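Local coordinates for chitin oligosaccharide binding protein NagB2 (Paenibacillus sp. FPU-7, PDB 7EHO) that probably binds chitin oligosaccharides outside the cell, as an extracellular solute-binding protein that would hand them to a sugar importer, at residues N205-A210 / F297-I302. Numbering follows the deposited sequence.
Sequences NSLFVA and FRFPNI
Phe299 points its ring at one side of helix 197-212, where Ser206, Leu207 and Ala210 receive it. The ring tip fits closest against Leu207, with CZ of Phe299 3.4 Å from CD1 of Leu207. The first side-chain bond of Leu207 does not aim at the loop. Its CG stands anti to the backbone N (chi1 -164°), and the branch then carries CD1 round to the ring tip. Beside it, Ala210 CB lies 3.6 Å from Phe299 CE1, at a slant to the ring. Ser206 O sits over the centre of one ring face, 4.1 Å above the plane. This oxygen also accepts the helix bond from Ala210 N at 2.9 Å, so its polar need is met in the backbone. The opposite face is covered near its rim by CD of Pro300, the next residue of the loop.

Ile302 makes the second touch. Its CD1 comes to 3.5 Å from Ala210 CB, a tight carbon pair. The methyl of Ala210 thus meets both Phe299 and Ile302. No hydrogen bond joins the two segments, and the side-chain contacts are apolar.

The fit is looser toward Ser206, whose CB stays 4.0 Å from Phe299 CD2. Phe299 and its helix partners are buried, but Ile302 is partly exposed, so this end is the solvent side.

Segment 297-302 runs from the end of strand 294-297 into the loop that leads to strand 309-320. Trp170 of helix 170-182 touches Leu207, Phe299 and Ile302, while Phe273 of strand 271-275 packs on Ser206 and Phe299. The contact joins helix 197-212 to this loop within the solute-binding protein fold.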
loop_
_atom_site.group_PDB
_atom_site.type_symbol
_atom_site.label_atom_id
_atom_site.label_comp_id
_atom_site.label_asym_id
_atom_site.label_seq_id
_atom_site.Cartn_x
_atom_site.Cartn_y
_atom_site.Cartn_z
ATOM N N ASN A 205 3.163 -10.206 7.476
ATOM C CA ASN A 205 2.323 -9.106 7.923
ATOM C C ASN A 205 1.085 -9.870 7.613
ATOM O O ASN A 205 0.158 -9.976 8.400
ATOM C CB ASN A 205 1.827 -8.016 6.995
ATOM C CG ASN A 205 1.400 -6.749 7.876
ATOM O OD1 ASN A 205 1.095 -5.843 8.588
ATOM N ND2 ASN A 205 0.603 -7.622 8.400
ATOM N N SER A 206 1.024 -10.238 6.283
ATOM C CA SER A 206 -0.078 -10.799 5.530
ATOM C C SER A 206 -0.354 -12.248 5.888
ATOM O O SER A 206 -1.489 -12.723 5.757
ATOM C CB SER A 206 0.163 -10.765 3.999
ATOM O OG SER A 206 0.010 -9.491 3.371
ATOM N N LEU A 207 0.671 -12.975 6.320
ATOM C CA LEU A 207 0.448 -14.312 6.853
ATOM C C LEU A 207 -0.400 -14.264 8.129
ATOM O O LEU A 207 -1.367 -15.016 8.264
ATOM C CB LEU A 207 1.797 -15.005 7.076
ATOM C CG LEU A 207 1.920 -16.511 7.280
ATOM C CD1 LEU A 207 1.039 -17.303 6.355
ATOM C CD2 LEU A 207 3.385 -16.878 7.014
ATOM N N PHE A 208 -0.102 -13.358 9.062
ATOM C CA PHE A 208 -0.897 -13.395 10.287
ATOM C C PHE A 208 -2.224 -12.666 10.123
ATOM O O PHE A 208 -3.148 -12.921 10.894
ATOM C CB PHE A 208 -0.093 -12.924 11.544
ATOM C CG PHE A 208 0.220 -11.445 11.620
ATOM C CD1 PHE A 208 -0.767 -10.515 11.885
ATOM C CD2 PHE A 208 1.524 -11.010 11.493
ATOM C CE1 PHE A 208 -0.461 -9.162 11.976
ATOM C CE2 PHE A 208 1.842 -9.656 11.594
ATOM C CZ PHE A 208 0.832 -8.735 11.825
ATOM N N VAL A 209 -2.371 -11.846 9.083
ATOM C CA VAL A 209 -3.707 -11.361 8.767
ATOM C C VAL A 209 -4.510 -12.489 8.125
ATOM O O VAL A 209 -5.715 -12.638 8.382
ATOM C CB VAL A 209 -3.616 -10.102 7.887
ATOM C CG1 VAL A 209 -4.977 -9.807 7.186
ATOM C CG2 VAL A 209 -3.213 -8.932 8.726
ATOM N N ALA A 210 -3.845 -13.363 7.367
ATOM C CA ALA A 210 -4.554 -14.509 6.811
ATOM C C ALA A 210 -4.920 -15.527 7.890
ATOM O O ALA A 210 -5.970 -16.173 7.795
ATOM C CB ALA A 210 -3.722 -15.158 5.711
ATOM N N PHE A 297 0.029 -12.614 -7.911
ATOM C CA PHE A 297 -1.189 -13.081 -7.254
ATOM C C PHE A 297 -1.216 -12.638 -5.801
ATOM O O PHE A 297 -0.171 -12.531 -5.152
ATOM C CB PHE A 297 -1.330 -14.615 -7.364
ATOM C CG PHE A 297 -0.190 -15.411 -6.748
ATOM C CD1 PHE A 297 -0.227 -15.779 -5.411
ATOM C CD2 PHE A 297 0.878 -15.831 -7.528
ATOM C CE1 PHE A 297 0.803 -16.563 -4.853
ATOM C CE2 PHE A 297 1.914 -16.585 -6.985
ATOM C CZ PHE A 297 1.870 -16.952 -5.635
ATOM N N ARG A 298 -2.429 -12.384 -5.303
ATOM C CA ARG A 298 -2.657 -12.032 -3.913
ATOM C C ARG A 298 -2.200 -13.156 -3.011
ATOM O O ARG A 298 -2.102 -14.320 -3.415
ATOM C CB ARG A 298 -4.146 -11.822 -3.618
ATOM C CG ARG A 298 -4.740 -10.502 -3.939
ATOM C CD ARG A 298 -6.031 -10.295 -3.128
ATOM N NE ARG A 298 -6.986 -11.403 -3.257
ATOM C CZ ARG A 298 -7.937 -11.496 -4.189
ATOM N NH1 ARG A 298 -8.049 -10.557 -5.115
ATOM N NH2 ARG A 298 -8.773 -12.538 -4.205
ATOM N N PHE A 299 -1.986 -12.807 -1.756
ATOM C CA PHE A 299 -1.714 -13.822 -0.753
ATOM C C PHE A 299 -2.855 -14.833 -0.763
ATOM O O PHE A 299 -4.019 -14.433 -0.816
ATOM C CB PHE A 299 -1.565 -13.196 0.644
ATOM C CG PHE A 299 -0.980 -14.131 1.643
ATOM C CD1 PHE A 299 -1.789 -15.081 2.289
ATOM C CD2 PHE A 299 0.381 -14.130 1.885
ATOM C CE1 PHE A 299 -1.241 -15.966 3.169
ATOM C CE2 PHE A 299 0.926 -15.014 2.780
ATOM C CZ PHE A 299 0.114 -15.926 3.428
ATOM N N PRO A 300 -2.563 -16.132 -0.792
ATOM C CA PRO A 300 -3.626 -17.129 -0.993
ATOM C C PRO A 300 -4.488 -17.278 0.253
ATOM O O PRO A 300 -4.095 -16.931 1.375
ATOM C CB PRO A 300 -2.849 -18.420 -1.312
ATOM C CG PRO A 300 -1.518 -18.211 -0.675
ATOM C CD PRO A 300 -1.224 -16.732 -0.855
ATOM N N ASN A 301 -5.700 -17.789 0.038
ATOM C CA ASN A 301 -6.695 -17.853 1.102
ATOM C C ASN A 301 -6.449 -19.034 2.037
ATOM O O ASN A 301 -6.408 -20.192 1.601
ATOM C CB ASN A 301 -8.093 -17.957 0.501
ATOM C CG ASN A 301 -8.598 -16.631 -0.039
ATOM O OD1 ASN A 301 -8.070 -15.554 0.272
ATOM N ND2 ASN A 301 -9.662 -16.702 -0.816
ATOM N N ILE A 302 -6.380 -18.744 3.336
ATOM C CA ILE A 302 -6.271 -19.803 4.338
ATOM C C ILE A 302 -7.640 -20.306 4.797
ATOM O O ILE A 302 -7.755 -21.460 5.226
ATOM C CB ILE A 302 -5.404 -19.315 5.518
ATOM C CG1 ILE A 302 -3.922 -19.319 5.122
ATOM C CG2 ILE A 302 -5.590 -20.169 6.774
ATOM C CD1 ILE A 302 -3.026 -18.527 6.062
#